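Local coordinates for B12-binding domain-containing protein (Kitasatospora setae, PDB 6WTE) that binds cobalamin and a [4Fe-4S] cluster and, as the radical SAM methylase TsrM, probably transfers methyl groups without radical chemistry, at residues R302-F314 against L322-S334. Numbering follows the deposited sequence.
Sequences RLRLWVYCQPSPF and LAAAGCRGVNVGS
Y308 lies across N331 on one sheet face, its CD2 3.6 Å from N331 CB and the ring plane 54° from that of the amide. N331 O sits above the same ring, offset toward the rim, and still accepts C309 N at 2.7 Å. The ring runs on along the strand because chi1 (-170°) sets CG opposite the backbone N, and OH meets G333 CA at 3.4 Å, where any side chain would clash with the hydroxyl. A leucine in place of Y308 would probably leave the N331 amide without its flat neighbour and open a gap beside G333.

Further back on this face, R328 CB packs over W306, 3.8 Å from the centroid of the six-membered ring, a CH-pi contact; bare G329 admits W306 CE3 at 3.5 Å from its CA. R304 CD lies over the centre of one face of the R328 guanidinium, while D266 pairs with R304 and accepts W306 NE1. On the reverse face V307 CG2 meets V330 CG2 at 3.6 Å. F314, in the loop after the strand, brings CZ to CD1 of L322 in helix 316-325.

Six backbone hydrogen bonds join the segments, whose strands run parallel, their axes at 19°, with a beta bulge between L305 and W306. G326 ends helix 316-325 in a Schellman motif. This beta-alpha-beta unit of the radical SAM core, whose Q310 reaches the iron-sulfur cluster, has strand 266-269 beyond 304-309 and strand 373-380 beyond 327-335; helix 278-294 packs against L322 and A325, and helix 357-369 against P311 and F314.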
# COMPACT_ATOMS: atom_id res chain seq x y z
N ARG A 302 -0.47 15.30 22.55
CA ARG A 302 0.69 14.43 22.46
C ARG A 302 0.79 13.73 21.11
O ARG A 302 1.58 12.79 20.96
CB ARG A 302 0.67 13.40 23.60
CG ARG A 302 0.75 14.04 24.99
CD ARG A 302 0.77 13.01 26.12
NE ARG A 302 -0.44 12.20 26.14
CZ ARG A 302 -1.61 12.61 26.65
NH1 ARG A 302 -1.72 13.83 27.17
NH2 ARG A 302 -2.66 11.81 26.62
N LEU A 303 0.03 14.18 20.12
CA LEU A 303 0.05 13.57 18.79
C LEU A 303 1.43 13.69 18.15
O LEU A 303 2.10 14.72 18.26
CB LEU A 303 -0.99 14.23 17.89
CG LEU A 303 -0.96 13.86 16.40
CD1 LEU A 303 -1.38 12.40 16.21
CD2 LEU A 303 -1.84 14.79 15.59
N ARG A 304 1.87 12.61 17.51
CA ARG A 304 3.10 12.61 16.73
C ARG A 304 2.71 12.11 15.34
O ARG A 304 2.52 10.91 15.14
CB ARG A 304 4.17 11.74 17.39
CG ARG A 304 4.54 12.23 18.79
CD ARG A 304 5.71 11.47 19.39
NE ARG A 304 5.37 10.10 19.77
CZ ARG A 304 5.01 9.72 21.00
NH1 ARG A 304 4.92 10.61 21.98
NH2 ARG A 304 4.73 8.45 21.24
N LEU A 305 2.56 13.04 14.40
CA LEU A 305 1.98 12.74 13.09
C LEU A 305 3.08 12.47 12.08
O LEU A 305 4.06 13.22 11.98
CB LEU A 305 1.11 13.90 12.61
CG LEU A 305 0.31 13.68 11.33
CD1 LEU A 305 -0.69 12.56 11.52
CD2 LEU A 305 -0.40 14.98 10.96
N TRP A 306 2.90 11.41 11.29
CA TRP A 306 3.85 11.01 10.26
C TRP A 306 3.10 10.98 8.94
O TRP A 306 2.09 10.29 8.82
CB TRP A 306 4.48 9.65 10.59
CG TRP A 306 5.13 9.65 11.94
CD1 TRP A 306 4.54 9.39 13.15
CD2 TRP A 306 6.51 9.93 12.23
NE1 TRP A 306 5.46 9.49 14.16
CE2 TRP A 306 6.67 9.83 13.63
CE3 TRP A 306 7.61 10.27 11.44
CZ2 TRP A 306 7.90 10.05 14.25
CZ3 TRP A 306 8.83 10.49 12.07
CH2 TRP A 306 8.96 10.37 13.45
N VAL A 307 3.57 11.76 7.97
CA VAL A 307 2.82 11.94 6.73
C VAL A 307 3.70 11.55 5.54
O VAL A 307 4.93 11.50 5.62
CB VAL A 307 2.29 13.38 6.56
CG1 VAL A 307 1.41 13.76 7.75
CG2 VAL A 307 3.44 14.40 6.40
N TYR A 308 3.03 11.24 4.43
CA TYR A 308 3.66 10.92 3.16
C TYR A 308 3.17 11.92 2.13
O TYR A 308 1.96 12.14 2.00
CB TYR A 308 3.35 9.49 2.69
CG TYR A 308 4.20 9.07 1.51
CD1 TYR A 308 3.82 9.37 0.21
CD2 TYR A 308 5.40 8.41 1.71
CE1 TYR A 308 4.61 9.00 -0.87
CE2 TYR A 308 6.19 8.03 0.64
CZ TYR A 308 5.79 8.34 -0.64
OH TYR A 308 6.58 7.96 -1.70
N CYS A 309 4.11 12.52 1.38
CA CYS A 309 3.80 13.67 0.54
C CYS A 309 4.49 13.55 -0.80
O CYS A 309 5.46 12.81 -0.97
CB CYS A 309 4.26 15.00 1.18
SG CYS A 309 3.34 15.54 2.61
N GLN A 310 3.98 14.30 -1.75
CA GLN A 310 4.69 14.63 -2.98
C GLN A 310 5.43 15.94 -2.79
O GLN A 310 5.15 16.69 -1.84
CB GLN A 310 3.71 14.73 -4.15
CG GLN A 310 3.17 13.38 -4.60
CD GLN A 310 4.26 12.48 -5.14
OE1 GLN A 310 4.82 12.75 -6.20
NE2 GLN A 310 4.60 11.43 -4.40
N PRO A 311 6.41 16.24 -3.64
CA PRO A 311 7.18 17.48 -3.45
C PRO A 311 6.35 18.74 -3.53
O PRO A 311 6.75 19.76 -2.95
CB PRO A 311 8.22 17.42 -4.57
CG PRO A 311 8.40 15.98 -4.84
CD PRO A 311 7.03 15.36 -4.65
N SER A 312 5.23 18.72 -4.24
CA SER A 312 4.40 19.90 -4.42
C SER A 312 2.95 19.48 -4.34
O SER A 312 2.58 18.42 -4.86
CB SER A 312 4.68 20.58 -5.77
OG SER A 312 3.84 21.71 -5.96
N PRO A 313 2.08 20.28 -3.69
CA PRO A 313 2.38 21.56 -3.04
C PRO A 313 2.84 21.38 -1.60
O PRO A 313 2.21 20.64 -0.84
CB PRO A 313 1.05 22.29 -3.09
CG PRO A 313 0.02 21.19 -3.01
CD PRO A 313 0.64 19.96 -3.63
N PHE A 314 3.92 22.07 -1.23
CA PHE A 314 4.44 22.00 0.14
C PHE A 314 5.01 23.38 0.44
O PHE A 314 6.19 23.64 0.19
CB PHE A 314 5.50 20.91 0.30
CG PHE A 314 5.78 20.53 1.74
CD1 PHE A 314 6.51 21.37 2.57
CD2 PHE A 314 5.32 19.33 2.25
CE1 PHE A 314 6.77 21.01 3.88
CE2 PHE A 314 5.57 18.96 3.56
CZ PHE A 314 6.29 19.81 4.38
N LEU A 322 1.73 21.83 9.78
CA LEU A 322 2.25 20.53 10.21
C LEU A 322 2.96 20.64 11.55
O LEU A 322 2.73 19.82 12.45
CB LEU A 322 3.21 19.99 9.15
CG LEU A 322 2.59 19.47 7.85
CD1 LEU A 322 3.70 19.24 6.85
CD2 LEU A 322 1.81 18.17 8.11
N ALA A 323 3.82 21.64 11.71
CA ALA A 323 4.54 21.78 12.98
C ALA A 323 3.57 21.99 14.13
O ALA A 323 3.70 21.35 15.18
CB ALA A 323 5.54 22.93 12.90
N ALA A 324 2.57 22.85 13.94
CA ALA A 324 1.66 23.18 15.04
C ALA A 324 0.78 21.99 15.40
O ALA A 324 0.37 21.86 16.56
CB ALA A 324 0.80 24.38 14.66
N ALA A 325 0.49 21.13 14.42
CA ALA A 325 -0.39 19.98 14.64
C ALA A 325 0.31 18.81 15.32
O ALA A 325 -0.38 17.90 15.81
CB ALA A 325 -0.98 19.51 13.31
N GLY A 326 1.63 18.79 15.36
CA GLY A 326 2.37 17.69 15.92
C GLY A 326 3.08 16.79 14.92
O GLY A 326 3.44 15.66 15.27
N CYS A 327 3.29 17.25 13.69
CA CYS A 327 4.02 16.46 12.72
C CYS A 327 5.47 16.28 13.16
O CYS A 327 6.16 17.25 13.50
CB CYS A 327 3.96 17.13 11.35
SG CYS A 327 4.77 16.22 10.05
N ARG A 328 5.93 15.03 13.17
CA ARG A 328 7.31 14.71 13.48
C ARG A 328 8.13 14.33 12.26
O ARG A 328 9.36 14.43 12.30
CB ARG A 328 7.38 13.55 14.49
CG ARG A 328 6.91 13.90 15.89
CD ARG A 328 7.81 14.95 16.52
NE ARG A 328 7.40 15.25 17.90
CZ ARG A 328 8.03 14.79 18.97
NH1 ARG A 328 9.10 14.01 18.85
NH2 ARG A 328 7.59 15.11 20.18
N GLY A 329 7.49 13.89 11.17
CA GLY A 329 8.24 13.45 10.01
C GLY A 329 7.43 13.55 8.74
O GLY A 329 6.21 13.35 8.74
N VAL A 330 8.12 13.84 7.64
CA VAL A 330 7.55 13.86 6.30
C VAL A 330 8.38 12.94 5.42
O VAL A 330 9.61 13.05 5.36
CB VAL A 330 7.52 15.29 5.71
CG1 VAL A 330 7.08 15.26 4.24
CG2 VAL A 330 6.61 16.19 6.53
N ASN A 331 7.70 12.02 4.75
CA ASN A 331 8.28 11.15 3.74
C ASN A 331 7.81 11.66 2.39
O ASN A 331 6.60 11.83 2.19
CB ASN A 331 7.86 9.69 3.98
CG ASN A 331 8.73 8.69 3.24
OD1 ASN A 331 9.41 9.03 2.27
ND2 ASN A 331 8.70 7.45 3.69
N VAL A 332 8.74 11.94 1.48
CA VAL A 332 8.41 12.54 0.19
C VAL A 332 8.86 11.63 -0.94
O VAL A 332 10.01 11.19 -0.99
CB VAL A 332 9.01 13.95 0.03
CG1 VAL A 332 10.52 13.93 0.19
CG2 VAL A 332 8.61 14.51 -1.33
N GLY A 333 7.93 11.34 -1.87
CA GLY A 333 8.24 10.57 -3.06
C GLY A 333 8.79 11.43 -4.18
O GLY A 333 8.15 11.58 -5.23
N SER A 334 9.96 12.01 -3.97
CA SER A 334 10.59 12.82 -5.00
C SER A 334 10.95 11.98 -6.22
O SER A 334 10.84 12.45 -7.36
CB SER A 334 11.82 13.52 -4.43
OG SER A 334 11.50 14.22 -3.23
O HOH W 1 4.97 15.70 18.11